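Local coordinates for sensory box/GGDEF family protein (Vibrio cholerae serotype O1, PDB 6EIB) that catalyses, through this GGEEF domain, the magnesium-dependent condensation of two GTP molecules into cyclic di-GMP, the bacterial second messenger, and is involved in biofilm formation, at residues T89-A94 against A121-L126; S66-H71 against E99-R104; D46-D51 against F111-H116. All blocks are in the same frame, centred on the assembly; numbering follows the deposited sequence.

Contact 1. Residues T89-A94 against A121-L126. With SO4 (sulfate ion), chain E.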
loop_
_atom_site.group_PDB
_atom_site.type_symbol
_atom_site.label_atom_id
_atom_site.label_comp_id
_atom_site.label_asym_id
_atom_site.label_seq_id
_atom_site.Cartn_x
_atom_site.Cartn_y
_atom_site.Cartn_z
ATOM N N THR A 89 -9.144 -11.750 2.503
ATOM C CA THR A 89 -9.675 -10.649 1.718
ATOM C C THR A 89 -9.467 -10.910 0.230
ATOM O O THR A 89 -8.342 -11.204 -0.226
ATOM C CB THR A 89 -9.006 -9.326 2.111
ATOM O OG1 THR A 89 -9.254 -9.078 3.504
ATOM C CG2 THR A 89 -9.579 -8.155 1.293
ATOM N N HIS A 90 -10.551 -10.833 -0.521
ATOM C CA HIS A 90 -10.498 -11.093 -1.953
ATOM C C HIS A 90 -9.899 -9.889 -2.674
ATOM O O HIS A 90 -9.944 -8.775 -2.152
ATOM C CB HIS A 90 -11.906 -11.420 -2.514
ATOM C CG HIS A 90 -12.480 -12.710 -2.013
ATOM N ND1 HIS A 90 -11.991 -13.943 -2.399
ATOM C CD2 HIS A 90 -13.569 -12.960 -1.241
ATOM C CE1 HIS A 90 -12.713 -14.894 -1.821
ATOM N NE2 HIS A 90 -13.682 -14.325 -1.123
ATOM N N VAL A 91 -9.330 -10.095 -3.857
ATOM C CA VAL A 91 -8.542 -9.016 -4.476
ATOM C C VAL A 91 -9.405 -7.782 -4.798
ATOM O O VAL A 91 -8.929 -6.661 -4.622
ATOM C CB VAL A 91 -7.779 -9.525 -5.741
ATOM C CG1 VAL A 91 -8.729 -9.851 -6.895
ATOM C CG2 VAL A 91 -6.667 -8.536 -6.167
ATOM N N GLU A 92 -10.651 -7.966 -5.234
ATOM C CA GLU A 92 -11.553 -6.830 -5.530
ATOM C C GLU A 92 -11.844 -5.957 -4.341
ATOM O O GLU A 92 -11.937 -4.739 -4.479
ATOM C CB GLU A 92 -12.896 -7.290 -6.114
ATOM C CG GLU A 92 -12.907 -7.593 -7.622
ATOM C CD GLU A 92 -12.437 -9.003 -8.003
ATOM O OE1 GLU A 92 -12.100 -9.797 -7.114
ATOM O OE2 GLU A 92 -12.439 -9.339 -9.208
ATOM N N THR A 93 -12.010 -6.570 -3.180
ATOM C CA THR A 93 -12.228 -5.814 -1.955
ATOM C C THR A 93 -10.982 -4.971 -1.693
ATOM O O THR A 93 -11.078 -3.762 -1.463
ATOM C CB THR A 93 -12.509 -6.751 -0.779
ATOM O OG1 THR A 93 -13.644 -7.571 -1.093
ATOM C CG2 THR A 93 -12.783 -5.953 0.496
ATOM N N ALA A 94 -9.806 -5.583 -1.841
ATOM C CA ALA A 94 -8.554 -4.857 -1.652
ATOM C C ALA A 94 -8.429 -3.699 -2.649
ATOM O O ALA A 94 -7.957 -2.631 -2.292
ATOM C CB ALA A 94 -7.347 -5.809 -1.796
ATOM N N ALA A 121 -1.277 2.969 -6.612
ATOM C CA ALA A 121 -1.358 1.703 -5.897
ATOM C C ALA A 121 -1.464 0.584 -6.892
ATOM O O ALA A 121 -2.070 0.746 -7.966
ATOM C CB ALA A 121 -2.593 1.685 -4.914
ATOM N N GLY A 122 -0.849 -0.548 -6.561
ATOM C CA GLY A 122 -1.030 -1.733 -7.374
ATOM C C GLY A 122 -1.574 -2.806 -6.429
ATOM O O GLY A 122 -1.171 -2.859 -5.258
ATOM N N VAL A 123 -2.444 -3.666 -6.934
ATOM C CA VAL A 123 -3.104 -4.687 -6.096
ATOM C C VAL A 123 -3.018 -6.106 -6.658
ATOM O O VAL A 123 -3.232 -6.340 -7.848
ATOM C CB VAL A 123 -4.590 -4.366 -5.928
ATOM C CG1 VAL A 123 -5.222 -5.316 -4.920
ATOM C CG2 VAL A 123 -4.778 -2.903 -5.529
ATOM N N SER A 124 -2.725 -7.084 -5.807
ATOM C CA SER A 124 -2.839 -8.440 -6.270
ATOM C C SER A 124 -3.216 -9.278 -5.082
ATOM O O SER A 124 -3.493 -8.756 -3.993
ATOM C CB SER A 124 -1.518 -8.948 -6.893
ATOM O OG SER A 124 -1.731 -10.161 -7.635
ATOM N N SER A 125 -3.198 -10.586 -5.286
ATOM C CA SER A 125 -3.499 -11.496 -4.198
ATOM C C SER A 125 -2.869 -12.867 -4.428
ATOM O O SER A 125 -2.404 -13.172 -5.526
ATOM C CB SER A 125 -5.004 -11.626 -4.025
ATOM O OG SER A 125 -5.566 -12.290 -5.132
ATOM N N LEU A 126 -2.910 -13.719 -3.402
ATOM C CA LEU A 126 -2.343 -15.068 -3.511
ATOM C C LEU A 126 -2.982 -15.817 -4.683
ATOM O O LEU A 126 -4.207 -15.794 -4.834
ATOM C CB LEU A 126 -2.586 -15.847 -2.209
ATOM C CG LEU A 126 -2.219 -17.334 -2.116
ATOM C CD1 LEU A 126 -0.747 -17.510 -2.106
ATOM C CD2 LEU A 126 -2.880 -17.986 -0.892
HETATM S S SO4 E . -9.064 -13.904 -4.629
HETATM O O1 SO4 E . -7.732 -13.537 -4.156
HETATM O O2 SO4 E . -9.973 -12.791 -4.407
HETATM O O3 SO4 E . -9.028 -14.237 -6.045
HETATM O O4 SO4 E . -9.567 -15.051 -3.838
#

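Contact 2. Residues S66-H71 against E99-R104. With ACT (acetate ion), chain P; SO4 (sulfate ion), chain F.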
loop_
_atom_site.group_PDB
_atom_site.type_symbol
_atom_site.label_atom_id
_atom_site.label_comp_id
_atom_site.label_asym_id
_atom_site.label_seq_id
_atom_site.Cartn_x
_atom_site.Cartn_y
_atom_site.Cartn_z
ATOM N N SER A 66 -7.934 4.101 9.278
ATOM C CA SER A 66 -9.267 4.691 9.170
ATOM C C SER A 66 -10.099 4.024 8.083
ATOM O O SER A 66 -11.289 3.739 8.274
ATOM C CB SER A 66 -9.146 6.189 8.879
ATOM O OG SER A 66 -10.401 6.736 8.514
ATOM N N VAL A 67 -9.463 3.811 6.937
ATOM C CA VAL A 67 -10.126 3.230 5.781
ATOM C C VAL A 67 -10.285 1.708 5.899
ATOM O O VAL A 67 -11.308 1.163 5.506
ATOM C CB VAL A 67 -9.365 3.577 4.483
ATOM C CG1 VAL A 67 -9.904 2.776 3.316
ATOM C CG2 VAL A 67 -9.432 5.084 4.218
ATOM N N ILE A 68 -9.262 1.025 6.406
ATOM C CA ILE A 68 -9.338 -0.421 6.555
ATOM C C ILE A 68 -9.600 -0.756 8.018
ATOM O O ILE A 68 -8.672 -0.922 8.814
ATOM C CB ILE A 68 -8.043 -1.113 6.098
ATOM C CG1 ILE A 68 -7.583 -0.563 4.739
ATOM C CG2 ILE A 68 -8.213 -2.610 6.082
ATOM C CD1 ILE A 68 -6.206 -1.059 4.338
ATOM N N SER A 69 -10.866 -0.902 8.372
ATOM C CA SER A 69 -11.194 -1.143 9.769
ATOM C C SER A 69 -10.775 -2.561 10.166
ATOM O O SER A 69 -10.300 -2.779 11.284
ATOM C CB SER A 69 -12.686 -0.906 10.024
ATOM O OG SER A 69 -13.478 -1.716 9.176
ATOM N N ASP A 70 -10.971 -3.530 9.276
ATOM C CA ASP A 70 -10.549 -4.895 9.585
ATOM C C ASP A 70 -9.036 -5.099 9.626
ATOM O O ASP A 70 -8.262 -4.399 8.942
ATOM C CB ASP A 70 -11.156 -5.901 8.618
ATOM C CG ASP A 70 -12.605 -6.193 8.928
ATOM O OD1 ASP A 70 -12.971 -6.169 10.128
ATOM O OD2 ASP A 70 -13.365 -6.493 7.981
ATOM N N HIS A 71 -8.644 -6.111 10.405
ATOM C CA HIS A 71 -7.245 -6.485 10.598
ATOM C C HIS A 71 -6.482 -6.498 9.278
ATOM O O HIS A 71 -7.025 -6.854 8.225
ATOM C CB HIS A 71 -7.132 -7.862 11.276
ATOM C CG HIS A 71 -5.728 -8.227 11.674
ATOM N ND1 HIS A 71 -5.026 -7.543 12.647
ATOM C CD2 HIS A 71 -4.889 -9.188 11.209
ATOM C CE1 HIS A 71 -3.818 -8.074 12.769
ATOM N NE2 HIS A 71 -3.712 -9.073 11.911
ATOM N N GLU A 99 -8.470 2.122 -3.708
ATOM C CA GLU A 99 -9.009 3.311 -4.354
ATOM C C GLU A 99 -9.465 4.368 -3.352
ATOM O O GLU A 99 -9.303 5.579 -3.602
ATOM C CB GLU A 99 -10.187 2.959 -5.274
ATOM C CG GLU A 99 -9.832 2.360 -6.632
ATOM C CD GLU A 99 -9.169 3.362 -7.600
ATOM O OE1 GLU A 99 -8.967 4.547 -7.259
ATOM O OE2 GLU A 99 -8.883 2.969 -8.741
ATOM N N GLN A 100 -10.082 3.912 -2.257
ATOM C CA GLN A 100 -10.522 4.815 -1.191
ATOM C C GLN A 100 -9.312 5.501 -0.543
ATOM O O GLN A 100 -9.355 6.690 -0.237
ATOM C CB GLN A 100 -11.333 4.055 -0.136
ATOM C CG GLN A 100 -12.698 3.584 -0.614
ATOM C CD GLN A 100 -13.498 2.927 0.491
ATOM O OE1 GLN A 100 -12.936 2.274 1.367
ATOM N NE2 GLN A 100 -14.817 3.105 0.462
ATOM N N ILE A 101 -8.248 4.740 -0.293
ATOM C CA ILE A 101 -7.043 5.338 0.249
ATOM C C ILE A 101 -6.475 6.390 -0.734
ATOM O O ILE A 101 -6.088 7.479 -0.304
ATOM C CB ILE A 101 -5.968 4.259 0.536
ATOM C CG1 ILE A 101 -6.423 3.340 1.665
ATOM C CG2 ILE A 101 -4.570 4.879 0.876
ATOM C CD1 ILE A 101 -5.717 2.010 1.634
ATOM N N ARG A 102 -6.413 6.047 -2.030
ATOM C CA ARG A 102 -5.898 6.959 -3.064
ATOM C C ARG A 102 -6.689 8.264 -3.044
ATOM O O ARG A 102 -6.115 9.363 -3.075
ATOM C CB ARG A 102 -5.981 6.317 -4.460
ATOM C CG ARG A 102 -5.456 7.216 -5.578
ATOM C CD ARG A 102 -5.815 6.734 -6.987
ATOM N NE ARG A 102 -7.241 6.524 -7.195
ATOM C CZ ARG A 102 -8.140 7.499 -7.295
ATOM N NH1 ARG A 102 -7.780 8.774 -7.178
ATOM N NH2 ARG A 102 -9.408 7.192 -7.492
ATOM N N GLN A 103 -8.014 8.120 -3.016
ATOM C CA GLN A 103 -8.915 9.275 -3.070
ATOM C C GLN A 103 -8.847 10.147 -1.850
ATOM O O GLN A 103 -8.813 11.369 -1.968
ATOM C CB GLN A 103 -10.340 8.828 -3.267
ATOM C CG GLN A 103 -10.691 8.479 -4.693
ATOM C CD GLN A 103 -11.965 7.655 -4.767
ATOM O OE1 GLN A 103 -12.356 7.004 -3.787
ATOM N NE2 GLN A 103 -12.670 7.747 -5.900
ATOM N N ARG A 104 -8.874 9.540 -0.667
ATOM C CA ARG A 104 -8.833 10.353 0.546
ATOM C C ARG A 104 -7.480 11.016 0.755
ATOM O O ARG A 104 -7.392 12.116 1.324
ATOM C CB ARG A 104 -9.245 9.520 1.769
ATOM C CG ARG A 104 -10.749 9.295 1.794
ATOM C CD ARG A 104 -11.240 8.872 3.163
ATOM N NE ARG A 104 -10.818 9.803 4.212
ATOM C CZ ARG A 104 -10.789 9.461 5.495
ATOM N NH1 ARG A 104 -11.160 8.239 5.846
ATOM N NH2 ARG A 104 -10.364 10.313 6.414
HETATM C C ACT P . -11.273 10.439 -8.202
HETATM O O ACT P . -11.206 11.117 -9.250
HETATM O OXT ACT P . -11.217 9.199 -8.350
HETATM C CH3 ACT P . -11.425 11.070 -6.848
HETATM S S SO4 F . -9.357 13.968 6.418
HETATM O O1 SO4 F . -8.486 14.724 7.313
HETATM O O2 SO4 F . -10.741 14.411 6.544
HETATM O O3 SO4 F . -9.020 14.184 5.014
HETATM O O4 SO4 F . -9.229 12.561 6.802
#

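Contact 3. Residues D46-D51 against F111-H116. With EDO (1,2-ethanediol), chain K.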
loop_
_atom_site.group_PDB
_atom_site.type_symbol
_atom_site.label_atom_id
_atom_site.label_comp_id
_atom_site.label_asym_id
_atom_site.label_seq_id
_atom_site.Cartn_x
_atom_site.Cartn_y
_atom_site.Cartn_z
ATOM N N ASP A 46 12.029 18.138 -0.644
ATOM C CA ASP A 46 12.880 19.234 -1.135
ATOM C C ASP A 46 12.278 20.588 -0.825
ATOM O O ASP A 46 12.988 21.501 -0.430
ATOM C CB ASP A 46 13.089 19.118 -2.644
ATOM C CG ASP A 46 13.975 17.958 -3.021
ATOM O OD1 ASP A 46 14.643 17.389 -2.123
ATOM O OD2 ASP A 46 13.910 17.559 -4.207
ATOM N N GLN A 47 10.960 20.695 -0.950
ATOM C CA GLN A 47 10.287 21.988 -0.804
ATOM C C GLN A 47 9.826 22.283 0.624
ATOM O O GLN A 47 9.843 23.439 1.053
ATOM C CB GLN A 47 9.057 22.058 -1.721
ATOM C CG GLN A 47 8.289 23.388 -1.611
ATOM C CD GLN A 47 6.974 23.405 -2.389
ATOM O OE1 GLN A 47 6.579 22.400 -2.993
ATOM N NE2 GLN A 47 6.300 24.554 -2.385
ATOM N N PHE A 48 9.517 21.250 1.395
ATOM C CA PHE A 48 8.974 21.473 2.726
ATOM C C PHE A 48 9.846 20.916 3.832
ATOM O O PHE A 48 9.653 21.253 4.998
ATOM C CB PHE A 48 7.582 20.832 2.844
ATOM C CG PHE A 48 6.581 21.387 1.888
ATOM C CD1 PHE A 48 5.865 22.537 2.203
ATOM C CD2 PHE A 48 6.360 20.766 0.663
ATOM C CE1 PHE A 48 4.940 23.058 1.316
ATOM C CE2 PHE A 48 5.443 21.283 -0.239
ATOM C CZ PHE A 48 4.735 22.435 0.089
ATOM N N GLY A 49 10.828 20.096 3.486
ATOM C CA GLY A 49 11.685 19.573 4.522
ATOM C C GLY A 49 11.262 18.224 5.039
ATOM O O GLY A 49 10.117 17.789 4.863
ATOM N N HIS A 50 12.225 17.560 5.670
ATOM C CA HIS A 50 12.096 16.184 6.130
ATOM C C HIS A 50 11.016 15.975 7.195
ATOM O O HIS A 50 10.349 14.937 7.219
ATOM C CB HIS A 50 13.456 15.731 6.680
ATOM C CG HIS A 50 13.492 14.307 7.138
ATOM N ND1 HIS A 50 13.758 13.253 6.286
ATOM C CD2 HIS A 50 13.278 13.760 8.359
ATOM C CE1 HIS A 50 13.718 12.121 6.966
ATOM N NE2 HIS A 50 13.429 12.400 8.225
ATOM N N ASP A 51 10.822 16.958 8.067
ATOM C CA ASP A 51 9.822 16.794 9.121
ATOM C C ASP A 51 8.420 16.806 8.537
ATOM O O ASP A 51 7.555 16.045 8.977
ATOM C CB ASP A 51 9.966 17.885 10.184
ATOM C CG ASP A 51 11.120 17.629 11.121
ATOM O OD1 ASP A 51 11.766 16.568 10.977
ATOM O OD2 ASP A 51 11.390 18.490 11.989
ATOM N N PHE A 111 -0.446 21.144 5.052
ATOM C CA PHE A 111 0.388 22.301 5.348
ATOM C C PHE A 111 -0.348 23.631 5.133
ATOM O O PHE A 111 -1.429 23.661 4.547
ATOM C CB PHE A 111 1.664 22.303 4.495
ATOM C CG PHE A 111 2.315 20.945 4.349
ATOM C CD1 PHE A 111 2.424 20.079 5.431
ATOM C CD2 PHE A 111 2.812 20.538 3.110
ATOM C CE1 PHE A 111 3.037 18.815 5.284
ATOM C CE2 PHE A 111 3.415 19.286 2.960
ATOM C CZ PHE A 111 3.514 18.433 4.052
ATOM N N GLU A 112 0.217 24.695 5.683
ATOM C CA GLU A 112 -0.344 26.036 5.536
ATOM C C GLU A 112 -0.837 26.359 4.126
ATOM O O GLU A 112 -1.795 27.128 3.967
ATOM C CB GLU A 112 0.677 27.088 5.990
ATOM C CG GLU A 112 0.091 28.508 6.128
ATOM C CD GLU A 112 0.047 29.262 4.803
ATOM O OE1 GLU A 112 -0.740 30.226 4.695
ATOM O OE2 GLU A 112 0.800 28.886 3.864
ATOM N N GLN A 113 -0.195 25.822 3.091
ATOM C CA GLN A 113 -0.669 26.196 1.765
ATOM C C GLN A 113 -1.612 25.200 1.116
ATOM O O GLN A 113 -1.858 25.299 -0.088
ATOM C CB GLN A 113 0.508 26.501 0.833
ATOM C CG GLN A 113 1.422 25.350 0.493
ATOM C CD GLN A 113 2.630 25.876 -0.262
ATOM O OE1 GLN A 113 3.621 26.267 0.357
ATOM N NE2 GLN A 113 2.541 25.926 -1.595
ATOM N N ASN A 114 -2.174 24.277 1.904
ATOM C CA ASN A 114 -3.157 23.336 1.377
ATOM C C ASN A 114 -2.628 22.623 0.141
ATOM O O ASN A 114 -3.299 22.525 -0.878
ATOM C CB ASN A 114 -4.461 24.036 1.041
ATOM C CG ASN A 114 -5.104 24.646 2.255
ATOM O OD1 ASN A 114 -5.143 24.028 3.322
ATOM N ND2 ASN A 114 -5.593 25.881 2.113
ATOM N N GLU A 115 -1.428 22.097 0.258
ATOM C CA GLU A 115 -0.803 21.346 -0.819
ATOM C C GLU A 115 -1.507 20.010 -0.996
ATOM O O GLU A 115 -1.849 19.350 -0.004
ATOM C CB GLU A 115 0.669 21.129 -0.494
ATOM C CG GLU A 115 1.457 20.374 -1.546
ATOM C CD GLU A 115 1.941 21.280 -2.669
ATOM O OE1 GLU A 115 1.631 22.494 -2.636
ATOM O OE2 GLU A 115 2.663 20.769 -3.562
ATOM N N HIS A 116 -1.753 19.605 -2.245
ATOM C CA HIS A 116 -2.346 18.288 -2.450
ATOM C C HIS A 116 -1.284 17.295 -2.914
ATOM O O HIS A 116 -0.404 17.619 -3.722
ATOM C CB HIS A 116 -3.524 18.344 -3.430
ATOM C CG HIS A 116 -4.754 18.959 -2.830
ATOM N ND1 HIS A 116 -5.699 18.221 -2.146
ATOM C CD2 HIS A 116 -5.170 20.242 -2.786
ATOM C CE1 HIS A 116 -6.653 19.026 -1.714
ATOM N NE2 HIS A 116 -6.363 20.261 -2.085
HETATM C C1 EDO K . 2.733 18.593 -6.604
HETATM O O1 EDO K . 1.765 17.968 -7.465
HETATM C C2 EDO K . 3.184 17.593 -5.543
HETATM O O2 EDO K . 2.058 17.023 -4.845
HETATM O O HOH W 1 6.741 26.345 -0.149
#

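Contact 1. Residues T89-A94 against A121-L126
Val91, in the first turn of a helix, lies against Val123 and Ser125 on one side of a strand, and these three residues account for most of the 204 Å² buried here. Val91 CB lies 3.6 Å from Ser125 OG, and the two branches beyond it have different surroundings. CG2, anti to the backbone N, reaches the strand and meets Val123 CG1 at 3.7 Å; the two valine side chains cross at a slant. The same CG2 also rests on the backbone carbonyl carbon of Ser124. CG1 turns instead to the side where a sulfate ion is bound.

Val123 CG1 is shared, since Ala94 CB, one helical turn on, packs on it at 3.8 Å. A single methyl of the strand thus touches two successive inward-facing residues of the helix. The backbones are closer at the Val91 end: CA to CA, 5.6 Å for Val91 and Ser125, 7.0 Å for Ala94 and Val123.

No hydrogen bond joins the segments directly; the sulfate, probably from the crystallisation liquor, bridges them. With chi1 at 68°, Ser125 OG is held between its own backbone N and carbonyl carbon, and donates to sulfate O1 at 2.7 Å. From the helix side, Val91 N donates to O2 at 2.8 Å. His90, the N-cap residue, offers ND1 to both O2 and O4, the straighter bond being that to O4 (3.0 Å, 158°), with the sulfur in the plane of the ring. An anion at a helix N-terminus is probably stabilised by the helix dipole as well.

This is helix-on-sheet packing away from the annotated sites: the start of helix 91-107 lies over the end of strand 119-125. Ala94 and Ser125 also touch Ser32 of strand 31-38, while Val91 reaches Ile157 of strand 154-157, so the helix start spans three neighbouring strands.

Contact 2. Residues S66-H71 against E99-R104
Val67, at the end of its helix, buries more surface in this contact than any other residue and can be followed atom by atom. Val67 CB lies 4.1 Å from Ile101 CG1. With CG1 anti to the backbone N (chi1 170°), that methyl packs against side chains of the second helix, meeting Ile101 CG1 at 3.9 Å and the amide oxygen Gln100 OE1 at 3.6 Å. The other methyl, Val67 CG2, approaches Arg104 NH1 at 3.9 Å, where the valine and arginine side chains run antiparallel, side by side.

Arg104 supplies the direct polar link. Its NH1 donates to Ser66 OG at 3.2 Å and 153°, the oxygen sitting 16° out of the guanidinium plane. NH2 makes a short, somewhat bent bond to a sulfate, probably from the crystallisation liquor, which His108 also binds. Deeper in, Ile68 CD1 meets Ile101 CD1 at 4.1 Å.

The contact joins the C-terminal end of helix 50-67 to the middle of helix 91-107. Ile101 packs further on Leu60 and Phe64 of the former, and both Ile68 and Ile101 touch Ile84 of strand 81-87, placing this helix pair over the sheet.

Contact 3. Residues D46-D51 against F111-H116
Phe111 opens the second segment by setting CD2 of its ring over one face of Phe48. The centroids are 4.8 Å apart and the planes lie at 40°, so the pair is oblique, neither stacked nor edge-to-face. Phe111 CD2 sits 3.7 Å above the Phe48 plane, displaced toward the rim, and CE2 reaches as far as Phe48 CG. The opposite face of Phe48 carries CG of the preceding residue, Gln47, which leaves the ring sandwiched.

From Phe111 the chain makes a type I beta turn to Asn114, closed by the bond from Asn114 N to Phe111 O at 2.8 Å. Gln113, inside this turn, reaches Phe48. Held with CG between its backbone N and carbonyl carbon (chi1 65°), Gln113 extends across to the ring and places OE1 at its edge, 3.6 Å from Phe48 CE1; amide and ring planes are 77° apart. A water links the same OE1 to Gln47: it accepts from Gln47 NE2 at 2.9 Å and donates to Gln113 OE1 at 3.2 Å. One water thus bridges the two amides, consistent with the exposed setting.

Asn114, with positive phi, and Glu115 form a G1 beta bulge. Glu115, bent at chi2, folds its carboxylate back so that CD lies 4.1 Å from Phe48 CZ, an oblique approach. At His116 the backbone O accepts from O2 of an ethanediol, probably from the crystallisation liquor, at 2.8 Å, while its ND1 is bonded to Ala106 O near the end of helix 91-107.

This is a surface contact. It joins the loop between helix 91-107 and strand 119-125 to the junction of helices 41-48 and 50-67, and Phe111 extends onto Lys52, Glu55 and Val56 of the latter helix.

In the fold
From the N terminus, the chain first passes the helix junction at 46-51, which is met by 111-116, so contact 3 closes a loop with 59 intervening residues. Within that loop lies contact 2, pairing 66-71 with 99-104, with strands 73-76 and 81-87 between them. Contact 1 starts at 89-94, inside both of these loops, but closes at 121-126, beyond their ends, and so crosses each. Contacts 1 and 2 share helix 91-107, their centres about 13 Å apart; contacts 2 and 3 share helix 50-67. Contacts 1 and 3 lie on opposite sides of the chain's centre. Together they connect helices 41-48, 50-67 and 91-107, the sheet and the loop before strand 119-125 within one GGDEF domain.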